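Local structure of leucine aminopeptidase (Legionella pneumophila, 5GNE) at residues Gly246-Val249 with Gln250-Gln254. The protein is a zinc-dependent aminopeptidase of the M28 family that probably removes residues one at a time from the amino end of peptides. Residues are numbered along the deposited sequence; the frame is centred on the assembly and turned at random.
Sequences GYVV and QDFLQ
The F252 ring carries the carbonyl oxygen of V248 at its edge, in the ring plane, with O 3.2 Å from CD1, where the weakly positive ring hydrogens face a backbone acceptor. V248 lies side by side with F252, pointing the same way, its CG1 3.8 Å from CE1. That methyl stands anti to the backbone N (chi1 173°), which leads it down the helix to the phenylalanine one turn on. Y231 and W321 meet F252 edge-to-face, as suits a buried aromatic between sheet and helix. V249 and L253 repeat the one-turn spacing more loosely, CG1 to CD1 being 4.4 Å. With CG beside the backbone N (chi1 -65°), Q250 brings CG to 3.3 Å from G246 O; the bend at chi2 then turns the amide. These compact aliphatic groups, V249 and L253, pack against F326 and E324, and Q250 NE2 is hydrogen-bonded to E324 OE2, a polar end fitting a partly exposed position. Beneath the side chains, the i to i+4 bonds of the alpha-helix run unbroken: Q250 N meets G246 O at 3.0 Å, and D251, F252 and L253 donate in turn to Y247, V248 and V249. The small, branched V248 fills a buried place against S172 and V174 of strand 170-177, while the acidic D251, partly exposed, reaches Y160 and V162 of strand 157-164. This is an amphipathic helix, 243-254, laid against the mixed beta-sheet of an M28 zinc-peptidase alpha/beta fold.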
ATOM      1  N   GLY A 246       0.422  -7.441  -5.962  1.00 33.84           N
ATOM      2  CA  GLY A 246       1.011  -8.255  -7.013  1.00 38.22           C
ATOM      3  C   GLY A 246       0.081  -8.320  -8.212  1.00 38.57           C
ATOM      4  O   GLY A 246       0.399  -7.866  -9.314  1.00 33.39           O
ATOM      5  N   TYR A 247      -1.102  -8.870  -7.981  1.00 39.74           N
ATOM      6  CA  TYR A 247      -2.113  -8.938  -9.030  1.00 44.81           C
ATOM      7  C   TYR A 247      -2.471  -7.577  -9.609  1.00 47.92           C
ATOM      8  O   TYR A 247      -2.597  -7.449 -10.822  1.00 48.30           O
ATOM      9  CB  TYR A 247      -3.357  -9.644  -8.500  1.00 39.51           C
ATOM     10  CG  TYR A 247      -3.107 -11.120  -8.358  1.00 48.01           C
ATOM     11  CD1 TYR A 247      -2.740 -11.879  -9.473  1.00 47.67           C
ATOM     12  CD2 TYR A 247      -3.224 -11.762  -7.135  1.00 42.72           C
ATOM     13  CE1 TYR A 247      -2.509 -13.236  -9.371  1.00 47.46           C
ATOM     14  CE2 TYR A 247      -2.994 -13.118  -7.026  1.00 52.09           C
ATOM     15  CZ  TYR A 247      -2.636 -13.849  -8.151  1.00 55.22           C
ATOM     16  OH  TYR A 247      -2.406 -15.195  -8.058  1.00 68.48           O
ATOM     17  N   VAL A 248      -2.622  -6.565  -8.753  1.00 44.46           N
ATOM     18  CA  VAL A 248      -2.952  -5.238  -9.261  1.00 40.65           C
ATOM     19  C   VAL A 248      -1.862  -4.702 -10.215  1.00 41.09           C
ATOM     20  O   VAL A 248      -2.175  -4.129 -11.269  1.00 47.63           O
ATOM     21  CB  VAL A 248      -3.202  -4.240  -8.123  1.00 31.67           C
ATOM     22  CG1 VAL A 248      -3.371  -2.844  -8.681  1.00 26.81           C
ATOM     23  CG2 VAL A 248      -4.444  -4.638  -7.345  1.00 29.29           C
ATOM     24  N   VAL A 249      -0.596  -4.838  -9.843  1.00 34.91           N
ATOM     25  CA  VAL A 249       0.473  -4.339 -10.700  1.00 39.32           C
ATOM     26  C   VAL A 249       0.496  -5.088 -12.037  1.00 47.82           C
ATOM     27  O   VAL A 249       0.644  -4.485 -13.116  1.00 52.72           O
ATOM     28  CB  VAL A 249       1.853  -4.444 -10.018  1.00 31.07           C
ATOM     29  CG1 VAL A 249       2.909  -3.973 -10.968  1.00 28.12           C
ATOM     30  CG2 VAL A 249       1.863  -3.555  -8.781  1.00 30.08           C
ATOM     31  N   GLN A 250       0.305  -6.397 -11.965  1.00 44.40           N
ATOM     32  CA  GLN A 250       0.182  -7.206 -13.165  1.00 53.25           C
ATOM     33  C   GLN A 250      -1.007  -6.716 -14.019  1.00 53.59           C
ATOM     34  O   GLN A 250      -0.901  -6.652 -15.251  1.00 57.44           O
ATOM     35  CB  GLN A 250       0.041  -8.689 -12.799  1.00 43.79           C
ATOM     36  CG  GLN A 250       1.296  -9.244 -12.130  1.00 55.22           C
ATOM     37  CD  GLN A 250       2.546  -9.133 -13.009  1.00 64.48           C
ATOM     38  OE1 GLN A 250       2.564  -9.610 -14.148  1.00 83.55           O
ATOM     39  NE2 GLN A 250       3.596  -8.507 -12.478  1.00 55.82           N
ATOM     40  N   ASP A 251      -2.116  -6.361 -13.377  1.00 43.52           N
ATOM     41  CA  ASP A 251      -3.279  -5.868 -14.118  1.00 44.52           C
ATOM     42  C   ASP A 251      -2.975  -4.540 -14.828  1.00 49.82           C
ATOM     43  O   ASP A 251      -3.368  -4.345 -15.987  1.00 54.08           O
ATOM     44  CB  ASP A 251      -4.476  -5.706 -13.183  1.00 46.00           C
ATOM     45  CG  ASP A 251      -5.759  -5.379 -13.926  1.00 61.02           C
ATOM     46  OD1 ASP A 251      -6.330  -6.320 -14.523  1.00 67.38           O
ATOM     47  OD2 ASP A 251      -6.227  -4.216 -13.886  1.00 60.79           O
ATOM     48  N   PHE A 252      -2.214  -3.662 -14.172  1.00 49.48           N
ATOM     49  CA  PHE A 252      -1.772  -2.423 -14.806  1.00 45.08           C
ATOM     50  C   PHE A 252      -0.823  -2.711 -15.989  1.00 53.23           C
ATOM     51  O   PHE A 252      -0.804  -1.995 -16.993  1.00 46.69           O
ATOM     52  CB  PHE A 252      -1.039  -1.540 -13.793  1.00 37.31           C
ATOM     53  CG  PHE A 252      -1.938  -0.591 -13.045  1.00 34.40           C
ATOM     54  CD1 PHE A 252      -2.817  -1.069 -12.083  1.00 28.88           C
ATOM     55  CD2 PHE A 252      -1.913   0.772 -13.314  1.00 29.08           C
ATOM     56  CE1 PHE A 252      -3.652  -0.198 -11.392  1.00 36.21           C
ATOM     57  CE2 PHE A 252      -2.756   1.647 -12.631  1.00 32.05           C
ATOM     58  CZ  PHE A 252      -3.628   1.156 -11.668  1.00 32.85           C
ATOM     59  N   LEU A 253      -0.006  -3.749 -15.845  1.00 48.86           N
ATOM     60  CA  LEU A 253       0.953  -4.092 -16.881  1.00 44.74           C
ATOM     61  C   LEU A 253       0.237  -4.659 -18.099  1.00 53.92           C
ATOM     62  O   LEU A 253       0.526  -4.275 -19.234  1.00 49.64           O
ATOM     63  CB  LEU A 253       1.982  -5.093 -16.350  1.00 48.03           C
ATOM     64  CG  LEU A 253       3.097  -4.504 -15.475  1.00 46.77           C
ATOM     65  CD1 LEU A 253       4.003  -5.598 -14.915  1.00 35.56           C
ATOM     66  CD2 LEU A 253       3.909  -3.502 -16.278  1.00 33.41           C
ATOM     67  N   GLN A 254      -0.699  -5.569 -17.855  1.00 51.79           N
ATOM     68  CA  GLN A 254      -1.507  -6.136 -18.920  1.00 54.38           C
ATOM     69  C   GLN A 254      -2.333  -5.088 -19.661  1.00 64.92           C
ATOM     70  O   GLN A 254      -2.407  -5.102 -20.886  1.00 69.35           O
ATOM     71  CB  GLN A 254      -2.416  -7.218 -18.351  1.00 47.97           C
ATOM     72  CG  GLN A 254      -1.646  -8.483 -18.040  1.00 63.32           C
ATOM     73  CD  GLN A 254      -2.321  -9.365 -17.014  1.00 70.26           C
ATOM     74  OE1 GLN A 254      -3.530  -9.278 -16.795  1.00 83.95           O
ATOM     75  NE2 GLN A 254      -1.536 -10.227 -16.375  1.00 64.51           N
TER